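Local coordinates for protein probable exosome complex exonuclease 2 (Methanothermobacter thermautotrophicus, PDB 2WNR) that is probably a non-catalytic subunit of the archaeal exosome, an RNA-degrading complex, in which it would contribute to structuring the active site of its partner Rrp41, at residues 11-16 with 214-219; 18-23 with 204-209; 79-84 with 135-140; 119-124 with 185-190. All blocks are in the same frame, centred on the assembly; numbering follows the deposited sequence.

Contact 1: 11-16 with 214-219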
loop_
_atom_site.group_PDB
_atom_site.type_symbol
_atom_site.label_atom_id
_atom_site.label_comp_id
_atom_site.label_asym_id
_atom_site.label_seq_id
_atom_site.Cartn_x
_atom_site.Cartn_y
_atom_site.Cartn_z
ATOM N N ILE A 11 3.373 29.927 -28.644
ATOM C CA ILE A 11 3.263 31.396 -28.663
ATOM C C ILE A 11 3.550 32.002 -27.282
ATOM O O ILE A 11 4.395 32.891 -27.162
ATOM C CB ILE A 11 1.875 31.888 -29.208
ATOM C CG1 ILE A 11 1.633 31.405 -30.648
ATOM C CG2 ILE A 11 1.738 33.418 -29.099
ATOM C CD1 ILE A 11 2.181 32.321 -31.752
ATOM N N THR A 12 2.853 31.524 -26.252
ATOM C CA THR A 12 3.081 31.998 -24.883
ATOM C C THR A 12 4.552 31.957 -24.491
ATOM O O THR A 12 5.052 32.928 -23.915
ATOM C CB THR A 12 2.249 31.232 -23.826
ATOM O OG1 THR A 12 1.679 30.058 -24.419
ATOM C CG2 THR A 12 1.133 32.117 -23.277
ATOM N N ARG A 13 5.237 30.853 -24.819
ATOM C CA ARG A 13 6.664 30.714 -24.524
ATOM C C ARG A 13 7.553 31.755 -25.209
ATOM O O ARG A 13 8.571 32.148 -24.651
ATOM C CB ARG A 13 7.188 29.301 -24.809
ATOM C CG ARG A 13 8.474 28.955 -24.013
ATOM C CD ARG A 13 9.027 27.583 -24.350
ATOM N NE ARG A 13 8.219 26.519 -23.755
ATOM C CZ ARG A 13 8.615 25.735 -22.748
ATOM N NH1 ARG A 13 7.793 24.804 -22.277
ATOM N NH2 ARG A 13 9.828 25.862 -22.214
ATOM N N LYS A 14 7.179 32.201 -26.407
ATOM C CA LYS A 14 7.922 33.280 -27.056
ATOM C C LYS A 14 7.552 34.656 -26.472
ATOM O O LYS A 14 8.446 35.464 -26.192
ATOM C CB LYS A 14 7.779 33.236 -28.585
ATOM C CG LYS A 14 8.261 34.518 -29.292
ATOM C CD LYS A 14 8.850 34.282 -30.679
ATOM C CE LYS A 14 9.534 35.552 -31.182
ATOM N NZ LYS A 14 10.015 35.463 -32.592
ATOM N N SER A 15 6.251 34.903 -26.276
ATOM C CA SER A 15 5.745 36.169 -25.707
ATOM C C SER A 15 6.370 36.492 -24.346
ATOM O O SER A 15 6.925 37.581 -24.160
ATOM C CB SER A 15 4.218 36.156 -25.564
ATOM O OG SER A 15 3.602 35.283 -26.490
ATOM N N ILE A 16 6.281 35.545 -23.406
ATOM C CA ILE A 16 6.830 35.722 -22.054
ATOM C C ILE A 16 8.367 35.768 -22.065
ATOM O O ILE A 16 8.987 36.335 -21.165
ATOM C CB ILE A 16 6.322 34.634 -21.061
ATOM C CG1 ILE A 16 4.792 34.553 -21.072
ATOM C CG2 ILE A 16 6.822 34.906 -19.633
ATOM C CD1 ILE A 16 4.202 33.464 -20.167
ATOM N N GLU A 214 6.564 29.571 -14.397
ATOM C CA GLU A 214 6.895 28.160 -14.173
ATOM C C GLU A 214 6.443 27.242 -15.316
ATOM O O GLU A 214 7.068 26.220 -15.580
ATOM C CB GLU A 214 6.342 27.665 -12.837
ATOM C CG GLU A 214 7.087 28.204 -11.630
ATOM C CD GLU A 214 6.984 27.299 -10.416
ATOM O OE1 GLU A 214 5.886 27.198 -9.841
ATOM O OE2 GLU A 214 8.009 26.694 -10.027
ATOM N N ASP A 215 5.371 27.617 -16.002
ATOM C CA ASP A 215 4.874 26.861 -17.146
ATOM C C ASP A 215 5.865 26.816 -18.304
ATOM O O ASP A 215 5.863 25.860 -19.079
ATOM C CB ASP A 215 3.565 27.472 -17.657
ATOM C CG ASP A 215 2.341 26.717 -17.194
ATOM O OD1 ASP A 215 2.349 26.201 -16.050
ATOM O OD2 ASP A 215 1.361 26.656 -17.981
ATOM N N ILE A 216 6.697 27.852 -18.424
ATOM C CA ILE A 216 7.490 28.055 -19.635
ATOM C C ILE A 216 8.999 28.102 -19.422
ATOM O O ILE A 216 9.758 28.187 -20.403
ATOM C CB ILE A 216 7.073 29.343 -20.368
ATOM C CG1 ILE A 216 7.419 30.568 -19.519
ATOM C CG2 ILE A 216 5.593 29.285 -20.750
ATOM C CD1 ILE A 216 8.021 31.678 -20.307
ATOM N N LEU A 217 9.436 28.060 -18.159
ATOM C CA LEU A 217 10.853 28.135 -17.828
ATOM C C LEU A 217 11.624 27.015 -18.514
ATOM O O LEU A 217 11.057 25.972 -18.829
ATOM C CB LEU A 217 11.069 28.096 -16.309
ATOM C CG LEU A 217 10.549 26.933 -15.441
ATOM C CD1 LEU A 217 11.286 25.631 -15.701
ATOM C CD2 LEU A 217 10.650 27.296 -13.976
ATOM N N THR A 218 12.907 27.258 -18.774
ATOM C CA THR A 218 13.812 26.241 -19.290
ATOM C C THR A 218 14.253 25.343 -18.119
ATOM O O THR A 218 14.237 24.107 -18.211
ATOM C CB THR A 218 15.031 26.905 -19.968
ATOM O OG1 THR A 218 14.602 27.594 -21.146
ATOM C CG2 THR A 218 16.112 25.877 -20.343
ATOM N N ALA A 219 14.629 25.990 -17.020
ATOM C CA ALA A 219 15.088 25.323 -15.827
ATOM C C ALA A 219 14.926 26.267 -14.651
ATOM O O ALA A 219 14.642 27.464 -14.827
ATOM C CB ALA A 219 16.512 24.935 -15.982
#
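I16 and R13, one turn apart on helix 11-21, both reach I216 in the loop that follows helix 211-214. The apolar part of the contact centres on the end of the I216 side chain: I216 CD1 lies 3.5 Å from I16 CB and equally near the CG2 branch, the two isoleucines crossing at a slant. Further back on the same residue, I216 CB meets R13 CG at 3.9 Å, and the two side chains run antiparallel past one another.

The polar part belongs to the arginine. R13 leaves the helix with CG anti to the backbone N (chi1 -157°) and bends at chi3 (-75°), which lays the guanidinium against the loop backbone. I216 O sits over one face of the group, 2.9 Å from R13 NH2, at an angle too poor for a hydrogen bond; I216 CA also lies above the plane. L217 O is 3.6 Å from R13 NH2 and approaches obliquely. R13 NE is salt-bridged to E10. Replacing this arginine by alanine would probably leave the carboxylate of E10 without this mate and uncover the I216 backbone where the guanidinium now lies.

Inside the helix, I11 O accepts from both S15 N and S15 OG, the hydroxyl 2.6 Å away and well above the carbonyl plane.

I216 also rests on I201 of strand 193-201. The contact is that of an N-terminal helix laid against the helix-to-strand loop of the second RNase PH family domain, at the protein surface.

Contact 2: 18-23 with 204-209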
loop_
_atom_site.group_PDB
_atom_site.type_symbol
_atom_site.label_atom_id
_atom_site.label_comp_id
_atom_site.label_asym_id
_atom_site.label_seq_id
_atom_site.Cartn_x
_atom_site.Cartn_y
_atom_site.Cartn_z
ATOM N N ASP A 18 10.407 37.045 -24.763
ATOM C CA ASP A 18 10.801 38.348 -25.305
ATOM C C ASP A 18 10.701 39.450 -24.252
ATOM O O ASP A 18 11.565 40.321 -24.169
ATOM C CB ASP A 18 9.955 38.700 -26.535
ATOM C CG ASP A 18 10.432 37.996 -27.804
ATOM O OD1 ASP A 18 10.274 38.582 -28.902
ATOM O OD2 ASP A 18 10.964 36.865 -27.706
ATOM N N LEU A 19 9.648 39.383 -23.444
ATOM C CA LEU A 19 9.415 40.318 -22.353
ATOM C C LEU A 19 10.555 40.289 -21.324
ATOM O O LEU A 19 11.135 41.332 -21.004
ATOM C CB LEU A 19 8.082 39.974 -21.688
ATOM C CG LEU A 19 7.312 40.977 -20.830
ATOM C CD1 LEU A 19 6.439 41.905 -21.665
ATOM C CD2 LEU A 19 6.458 40.184 -19.870
ATOM N N ILE A 20 10.874 39.092 -20.824
ATOM C CA ILE A 20 11.925 38.904 -19.821
ATOM C C ILE A 20 13.330 39.167 -20.362
ATOM O O ILE A 20 14.206 39.581 -19.603
ATOM C CB ILE A 20 11.844 37.508 -19.164
ATOM C CG1 ILE A 20 10.688 37.472 -18.164
ATOM C CG2 ILE A 20 13.145 37.160 -18.445
ATOM C CD1 ILE A 20 10.162 36.095 -17.879
ATOM N N ASN A 21 13.538 38.934 -21.660
ATOM C CA ASN A 21 14.815 39.266 -22.313
ATOM C C ASN A 21 15.007 40.769 -22.453
ATOM O O ASN A 21 16.135 41.254 -22.529
ATOM C CB ASN A 21 14.957 38.577 -23.676
ATOM C CG ASN A 21 15.391 37.116 -23.562
ATOM O OD1 ASN A 21 15.869 36.666 -22.514
ATOM N ND2 ASN A 21 15.225 36.370 -24.649
ATOM N N ASN A 22 13.895 41.499 -22.488
ATOM C CA ASN A 22 13.937 42.957 -22.479
ATOM C C ASN A 22 13.617 43.515 -21.085
ATOM O O ASN A 22 13.154 44.652 -20.938
ATOM C CB ASN A 22 13.030 43.550 -23.563
ATOM C CG ASN A 22 13.567 44.866 -24.119
ATOM O OD1 ASN A 22 14.724 44.954 -24.540
ATOM N ND2 ASN A 22 12.723 45.893 -24.126
ATOM N N LYS A 23 13.867 42.678 -20.077
ATOM C CA LYS A 23 13.927 43.061 -18.659
ATOM C C LYS A 23 12.616 43.415 -17.952
ATOM O O LYS A 23 12.625 44.186 -16.992
ATOM C CB LYS A 23 14.979 44.160 -18.423
ATOM C CG LYS A 23 16.368 43.630 -18.088
ATOM C CD LYS A 23 17.155 43.253 -19.334
ATOM C CE LYS A 23 18.419 42.496 -18.969
ATOM N NZ LYS A 23 19.216 42.157 -20.179
ATOM N N GLU A 204 17.729 34.952 -19.255
ATOM C CA GLU A 204 17.714 35.608 -17.957
ATOM C C GLU A 204 17.346 34.639 -16.855
ATOM O O GLU A 204 16.596 33.688 -17.082
ATOM C CB GLU A 204 16.712 36.777 -17.957
ATOM C CG GLU A 204 16.931 37.836 -19.045
ATOM C CD GLU A 204 18.231 38.607 -18.883
ATOM O OE1 GLU A 204 18.773 38.646 -17.752
ATOM O OE2 GLU A 204 18.709 39.177 -19.894
ATOM N N ILE A 205 17.873 34.873 -15.660
ATOM C CA ILE A 205 17.315 34.216 -14.483
ATOM C C ILE A 205 16.401 35.186 -13.731
ATOM O O ILE A 205 16.760 36.346 -13.497
ATOM C CB ILE A 205 18.381 33.579 -13.555
ATOM C CG1 ILE A 205 19.502 34.565 -13.232
ATOM C CG2 ILE A 205 18.942 32.294 -14.189
ATOM C CD1 ILE A 205 20.217 34.263 -11.937
ATOM N N VAL A 206 15.202 34.718 -13.395
ATOM C CA VAL A 206 14.264 35.564 -12.676
ATOM C C VAL A 206 13.961 34.980 -11.319
ATOM O O VAL A 206 13.766 33.774 -11.192
ATOM C CB VAL A 206 12.930 35.913 -13.443
ATOM C CG1 VAL A 206 13.110 36.084 -14.937
ATOM C CG2 VAL A 206 11.757 35.051 -13.047
ATOM N N LEU A 207 13.927 35.846 -10.311
ATOM C CA LEU A 207 13.719 35.414 -8.937
ATOM C C LEU A 207 12.232 35.286 -8.638
ATOM O O LEU A 207 11.448 36.151 -9.020
ATOM C CB LEU A 207 14.392 36.390 -7.961
ATOM C CG LEU A 207 14.162 36.287 -6.448
ATOM C CD1 LEU A 207 14.760 35.009 -5.872
ATOM C CD2 LEU A 207 14.759 37.510 -5.761
ATOM N N ASP A 208 11.868 34.194 -7.965
ATOM C CA ASP A 208 10.511 33.949 -7.475
ATOM C C ASP A 208 9.496 33.929 -8.628
ATOM O O ASP A 208 8.793 34.920 -8.876
ATOM C CB ASP A 208 10.163 34.967 -6.384
ATOM C CG ASP A 208 8.739 34.858 -5.911
ATOM O OD1 ASP A 208 8.263 33.723 -5.746
ATOM O OD2 ASP A 208 8.092 35.908 -5.705
ATOM N N PRO A 209 9.433 32.799 -9.360
ATOM C CA PRO A 209 8.600 32.722 -10.562
ATOM C C PRO A 209 7.121 32.529 -10.288
ATOM O O PRO A 209 6.744 31.842 -9.347
ATOM C CB PRO A 209 9.158 31.501 -11.295
ATOM C CG PRO A 209 9.762 30.674 -10.248
ATOM C CD PRO A 209 10.270 31.598 -9.196
#
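I20 meets E204 and V206, which point to the same side of strand 204-207. Its CG2 methyl does most of the touching: I20 CG2 stands 3.6 Å from E204 CB and 3.7 Å from V206 CG1. With CG2 anti to the backbone N and CG1 anti to the carbonyl carbon (chi1 -76°), the branch is turned to the strand, and the isoleucine crosses V206 at about a right angle while it runs past E204 in the opposite direction. I20 also packs on I201 of strand 193-201.

N21 starts away from the strand, yet its amide curls back, bringing N21 OD1 to 3.8 Å from E204 CG. The amide and carboxylate planes are 70° apart. The same oxygen accepts from N203 N, which ties the last turn of the helix to the residue just before the strand.

Here helix 11-21 closes in a Schellman motif, with K23 at positive phi as the C-prime residue and a weak bond from K23 N to I20 O; the partner is an edge strand, within this chain, of the four-stranded antiparallel sheet of the second RNase PH family domain.

From this turn the K23 chain bends at chi2 (83°) and crosses E204 at about a right angle. The glutamate is bent at its own chi2, and K23 NZ forms a salt bridge with E204 OE2 at 3.0 Å, coming from above the carboxylate plane.

Contact 3: 79-84 with 135-140; sequences GVILTN and WMLFLD
L82 and F138 lie side by side on two neighbouring parallel strands, 80-87 and 133-145, of the mixed sheet of the first RNase PH family domain; their connection carries helix 102-117 and the short strand 127-129. L82 CD1 approaches the F138 ring obliquely, 3.4 Å from F138 CE1, because F138 CG is anti to the carbonyl carbon (chi1 -72°) and the ring leans toward L82. On the same face V80 CB is 3.8 Å from M136 CG. The other face carries I81, T83, L137 and L139, where the L139 CD2 methyl is 3.7 Å from both I81 CG2 and T83 OG1.

Between the two layers of side chains runs a parallel ladder in which V80, L82 and N84 exchange backbone bonds with W135, L137 and L139. L137 N to V80 O is nearly straight (2.8 Å, 175°). At the far end N84 N meets L139 O at 3.0 Å, almost in line with the carbonyl bond.

Farther out, L139 rests on T158 and L162 of helix 150-164. Helix 102-117 fixes strand 80-87: T83 OG1 bonds to D112, and I81 O accepts from R116. A basic side chain of another protein chain packs on F138, and an alanine here would probably open a gap beside L82 CD1 and leave that side chain without the ring. D140 OD1, 3.9 Å from N84 CB, is salt-bridged outside the two segments, to a basic side chain of another protein chain.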
loop_
_atom_site.group_PDB
_atom_site.type_symbol
_atom_site.label_atom_id
_atom_site.label_comp_id
_atom_site.label_asym_id
_atom_site.label_seq_id
_atom_site.Cartn_x
_atom_site.Cartn_y
_atom_site.Cartn_z
ATOM N N GLY A 79 17.951 14.206 18.255
ATOM C CA GLY A 79 16.503 14.260 18.099
ATOM C C GLY A 79 16.194 14.136 16.616
ATOM O O GLY A 79 17.085 14.262 15.777
ATOM N N VAL A 80 14.936 13.887 16.288
ATOM C CA VAL A 80 14.561 13.602 14.913
ATOM C C VAL A 80 13.746 14.734 14.286
ATOM O O VAL A 80 12.896 15.340 14.943
ATOM C CB VAL A 80 13.791 12.274 14.841
ATOM C CG1 VAL A 80 13.350 11.972 13.408
ATOM C CG2 VAL A 80 14.635 11.136 15.414
ATOM N N ILE A 81 14.024 15.021 13.018
ATOM C CA ILE A 81 13.152 15.872 12.193
ATOM C C ILE A 81 12.569 15.034 11.062
ATOM O O ILE A 81 13.294 14.306 10.393
ATOM C CB ILE A 81 13.911 17.081 11.603
ATOM C CG1 ILE A 81 14.235 18.093 12.699
ATOM C CG2 ILE A 81 13.089 17.773 10.515
ATOM C CD1 ILE A 81 15.022 19.302 12.220
ATOM N N LEU A 82 11.260 15.148 10.850
ATOM C CA LEU A 82 10.560 14.446 9.781
ATOM C C LEU A 82 9.738 15.431 8.949
ATOM O O LEU A 82 8.739 15.967 9.423
ATOM C CB LEU A 82 9.648 13.375 10.379
ATOM C CG LEU A 82 10.331 12.115 10.883
ATOM C CD1 LEU A 82 9.499 11.447 11.947
ATOM C CD2 LEU A 82 10.640 11.139 9.755
ATOM N N THR A 83 10.160 15.668 7.708
ATOM C CA THR A 83 9.514 16.644 6.838
ATOM C C THR A 83 8.632 15.932 5.830
ATOM O O THR A 83 9.062 14.994 5.166
ATOM C CB THR A 83 10.542 17.536 6.108
ATOM O OG1 THR A 83 11.376 18.178 7.074
ATOM C CG2 THR A 83 9.864 18.623 5.260
ATOM N N ASN A 84 7.379 16.361 5.746
ATOM C CA ASN A 84 6.455 15.818 4.769
ATOM C C ASN A 84 5.539 16.911 4.237
ATOM O O ASN A 84 5.137 17.809 4.981
ATOM C CB ASN A 84 5.634 14.647 5.334
ATOM C CG ASN A 84 4.676 14.059 4.291
ATOM O OD1 ASN A 84 5.093 13.315 3.400
ATOM N ND2 ASN A 84 3.387 14.414 4.390
ATOM N N TRP A 135 12.947 13.775 21.220
ATOM C CA TRP A 135 11.870 14.534 20.607
ATOM C C TRP A 135 11.877 14.375 19.087
ATOM O O TRP A 135 12.894 14.595 18.430
ATOM C CB TRP A 135 11.951 16.015 20.986
ATOM C CG TRP A 135 11.299 16.365 22.293
ATOM C CD1 TRP A 135 11.913 16.870 23.401
ATOM C CD2 TRP A 135 9.907 16.254 22.624
ATOM N NE1 TRP A 135 10.997 17.076 24.402
ATOM C CE2 TRP A 135 9.757 16.709 23.953
ATOM C CE3 TRP A 135 8.771 15.818 21.923
ATOM C CZ2 TRP A 135 8.520 16.737 24.604
ATOM C CZ3 TRP A 135 7.535 15.843 22.574
ATOM C CH2 TRP A 135 7.425 16.299 23.905
ATOM N N MET A 136 10.736 13.985 18.537
ATOM C CA MET A 136 10.590 13.893 17.090
ATOM C C MET A 136 9.708 15.029 16.599
ATOM O O MET A 136 8.538 15.139 16.989
ATOM C CB MET A 136 9.980 12.556 16.692
ATOM C CG MET A 136 10.845 11.362 17.038
ATOM S SD MET A 136 10.144 9.804 16.472
ATOM C CE MET A 136 8.675 9.660 17.505
ATOM N N LEU A 137 10.286 15.880 15.760
ATOM C CA LEU A 137 9.577 17.031 15.209
ATOM C C LEU A 137 8.986 16.700 13.852
ATOM O O LEU A 137 9.724 16.587 12.875
ATOM C CB LEU A 137 10.535 18.211 15.068
ATOM C CG LEU A 137 10.721 19.250 16.170
ATOM C CD1 LEU A 137 10.553 18.709 17.579
ATOM C CD2 LEU A 137 12.089 19.890 15.995
ATOM N N PHE A 138 7.667 16.534 13.790
ATOM C CA PHE A 138 6.986 16.342 12.501
ATOM C C PHE A 138 6.695 17.689 11.864
ATOM O O PHE A 138 5.790 18.405 12.279
ATOM C CB PHE A 138 5.683 15.553 12.658
ATOM C CG PHE A 138 5.884 14.095 12.953
ATOM C CD1 PHE A 138 5.978 13.170 11.916
ATOM C CD2 PHE A 138 5.976 13.637 14.265
ATOM C CE1 PHE A 138 6.164 11.803 12.184
ATOM C CE2 PHE A 138 6.156 12.283 14.534
ATOM C CZ PHE A 138 6.250 11.368 13.483
ATOM N N LEU A 139 7.489 18.047 10.871
ATOM C CA LEU A 139 7.217 19.225 10.073
ATOM C C LEU A 139 6.260 18.829 8.946
ATOM O O LEU A 139 6.625 18.047 8.072
ATOM C CB LEU A 139 8.522 19.785 9.512
ATOM C CG LEU A 139 9.435 20.620 10.418
ATOM C CD1 LEU A 139 9.465 20.152 11.863
ATOM C CD2 LEU A 139 10.835 20.616 9.861
ATOM N N ASP A 140 5.037 19.348 8.994
ATOM C CA ASP A 140 4.017 19.027 7.996
ATOM C C ASP A 140 3.605 20.245 7.155
ATOM O O ASP A 140 3.036 21.215 7.663
ATOM C CB ASP A 140 2.801 18.376 8.655
ATOM C CG ASP A 140 3.045 16.923 9.008
ATOM O OD1 ASP A 140 3.295 16.128 8.067
ATOM O OD2 ASP A 140 2.975 16.575 10.216
#

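Contact 4: 119-124 with 185-190; sequences RMIDLE and QPLPVN
D122 and N190 meet where two loops pair, their flat ends set at a slant with carboxylate and amide planes 48° apart. The amide nitrogen comes against the stem of the aspartate: N190 ND2 is 3.6 Å from D122 CB, while D122 OD2 lies farther off at 4.0 Å. With CG anti to the backbone N (chi1 -160°), D122 sets its CB and CG against N190 ND2. P188 CG lies 3.8 Å from D122 O, while N190 CB comes within 3.7 Å of R119 O, in the Schellman turn that follows helix 102-117.

Next to them in sequence, I121 and V189 form a single backbone bridge; their bonds from CA to CB lead away from the partner segment, though both CB atoms still touch it. Two hydrogen bonds frame the bridge: N190 N to M120 O at 2.7 Å, and D122 N to P188 O at 3.2 Å. D122 is also the centre of an inverse gamma turn, closed by a weak bond from L123 N to I121 O. The apolar side chains touch more loosely, I121 CD1 with L187 CD1 and M120 CG with V189 CG1, each pair 4.4 Å apart.

All four of these residues touch helix 150-164: M120 meets V159, I121 and L187 both reach L162, and V189 lies on L163. L187 also packs on I167 of strand 166-173. The contact thus ties the loop between helix 102-117 and strand 127-129 to the chain leaving strand 184-186, beside helix 150-164.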
loop_
_atom_site.group_PDB
_atom_site.type_symbol
_atom_site.label_atom_id
_atom_site.label_comp_id
_atom_site.label_asym_id
_atom_site.label_seq_id
_atom_site.Cartn_x
_atom_site.Cartn_y
_atom_site.Cartn_z
ATOM N N ARG A 119 21.765 23.359 10.017
ATOM C CA ARG A 119 21.891 22.992 11.435
ATOM C C ARG A 119 21.142 24.012 12.292
ATOM O O ARG A 119 21.614 24.451 13.348
ATOM C CB ARG A 119 23.368 22.818 11.860
ATOM C CG ARG A 119 24.213 21.964 10.891
ATOM C CD ARG A 119 25.237 21.073 11.597
ATOM N NE ARG A 119 26.122 21.835 12.457
ATOM C CZ ARG A 119 26.251 21.762 13.784
ATOM N NH1 ARG A 119 25.573 20.900 14.544
ATOM N NH2 ARG A 119 27.115 22.589 14.352
ATOM N N MET A 120 19.964 24.374 11.802
ATOM C CA MET A 120 19.084 25.351 12.418
ATOM C C MET A 120 18.639 24.922 13.799
ATOM O O MET A 120 18.570 25.740 14.717
ATOM C CB MET A 120 17.864 25.544 11.534
ATOM C CG MET A 120 16.735 26.319 12.159
ATOM S SD MET A 120 15.562 26.807 10.892
ATOM C CE MET A 120 14.433 27.766 11.900
ATOM N N ILE A 121 18.345 23.635 13.942
ATOM C CA ILE A 121 17.907 23.074 15.212
ATOM C C ILE A 121 18.993 22.171 15.798
ATOM O O ILE A 121 19.516 21.301 15.112
ATOM C CB ILE A 121 16.562 22.330 15.034
ATOM C CG1 ILE A 121 15.469 23.344 14.742
ATOM C CG2 ILE A 121 16.189 21.535 16.278
ATOM C CD1 ILE A 121 14.354 22.787 13.924
ATOM N N ASP A 122 19.342 22.405 17.057
ATOM C CA ASP A 122 20.319 21.565 17.752
ATOM C C ASP A 122 19.659 20.273 18.218
ATOM O O ASP A 122 19.189 20.182 19.359
ATOM C CB ASP A 122 20.930 22.305 18.943
ATOM C CG ASP A 122 22.262 21.701 19.402
ATOM O OD1 ASP A 122 22.673 20.643 18.874
ATOM O OD2 ASP A 122 22.905 22.295 20.298
ATOM N N LEU A 123 19.623 19.286 17.320
ATOM C CA LEU A 123 19.044 17.967 17.605
ATOM C C LEU A 123 19.601 17.314 18.890
ATOM O O LEU A 123 18.908 16.536 19.544
ATOM C CB LEU A 123 19.218 17.018 16.409
ATOM C CG LEU A 123 18.831 17.466 14.989
ATOM C CD1 LEU A 123 19.139 16.402 13.924
ATOM C CD2 LEU A 123 17.398 18.008 14.850
ATOM N N GLU A 124 20.838 17.644 19.250
ATOM C CA GLU A 124 21.443 17.148 20.488
ATOM C C GLU A 124 20.653 17.547 21.727
ATOM O O GLU A 124 20.611 16.801 22.705
ATOM C CB GLU A 124 22.881 17.645 20.632
ATOM C CG GLU A 124 23.927 16.721 20.039
ATOM C CD GLU A 124 25.317 17.017 20.566
ATOM O OE1 GLU A 124 25.781 18.165 20.383
ATOM O OE2 GLU A 124 25.945 16.108 21.169
ATOM N N GLN A 185 8.714 25.444 26.327
ATOM C CA GLN A 185 10.014 25.912 25.855
ATOM C C GLN A 185 10.080 26.088 24.337
ATOM O O GLN A 185 9.477 25.311 23.586
ATOM C CB GLN A 185 11.125 24.960 26.317
ATOM C CG GLN A 185 11.386 24.976 27.829
ATOM C CD GLN A 185 12.585 24.129 28.243
ATOM O OE1 GLN A 185 12.696 22.956 27.879
ATOM N NE2 GLN A 185 13.482 24.722 29.021
ATOM N N PRO A 186 10.809 27.121 23.874
ATOM C CA PRO A 186 11.077 27.238 22.446
ATOM C C PRO A 186 12.009 26.123 21.994
ATOM O O PRO A 186 12.701 25.529 22.827
ATOM C CB PRO A 186 11.787 28.590 22.332
ATOM C CG PRO A 186 11.364 29.345 23.536
ATOM C CD PRO A 186 11.254 28.314 24.613
ATOM N N LEU A 187 12.007 25.822 20.696
ATOM C CA LEU A 187 12.983 24.890 20.144
ATOM C C LEU A 187 14.369 25.531 20.195
ATOM O O LEU A 187 14.489 26.741 19.989
ATOM C CB LEU A 187 12.643 24.504 18.707
ATOM C CG LEU A 187 11.381 23.689 18.425
ATOM C CD1 LEU A 187 11.236 23.471 16.928
ATOM C CD2 LEU A 187 11.386 22.361 19.156
ATOM N N PRO A 188 15.417 24.727 20.488
ATOM C CA PRO A 188 16.784 25.254 20.422
ATOM C C PRO A 188 17.138 25.621 18.975
ATOM O O PRO A 188 17.478 24.753 18.162
ATOM C CB PRO A 188 17.643 24.091 20.940
ATOM C CG PRO A 188 16.804 22.859 20.712
ATOM C CD PRO A 188 15.385 23.305 20.890
ATOM N N VAL A 189 17.014 26.907 18.664
ATOM C CA VAL A 189 17.293 27.415 17.331
ATOM C C VAL A 189 18.681 28.039 17.347
ATOM O O VAL A 189 18.915 29.023 18.048
ATOM C CB VAL A 189 16.228 28.449 16.888
ATOM C CG1 VAL A 189 16.606 29.082 15.558
ATOM C CG2 VAL A 189 14.854 27.794 16.796
ATOM N N ASN A 190 19.601 27.450 16.587
ATOM C CA ASN A 190 20.976 27.944 16.532
ATOM C C ASN A 190 21.167 29.094 15.549
ATOM O O ASN A 190 21.947 30.020 15.804
ATOM C CB ASN A 190 21.945 26.803 16.214
ATOM C CG ASN A 190 22.326 25.995 17.445
ATOM O OD1 ASN A 190 22.160 26.442 18.581
ATOM N ND2 ASN A 190 22.847 24.795 17.220
#

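Contacts 1 and 2 share helix 11-21 and hold it to the second RNase PH family domain, contact 1 at the surface and contact 2 partly buried; they touch through E214 and P209. Contacts 3 and 4 lie on the opposite side of the chain's centre. Contact 3 is the buried one, a regular strand ladder with mostly apolar side chains on its faces, whereas contact 4 is a partly buried loop pairing with a single bridge. These two also meet: G79 N probably bonds to L123 O, I81 packs on I121, and L137 on L187. A salt bridge joins the segments of contact 2 and an arginine lies on the loop in contact 1, whereas backbone hydrogen bonds join contacts 3 and 4.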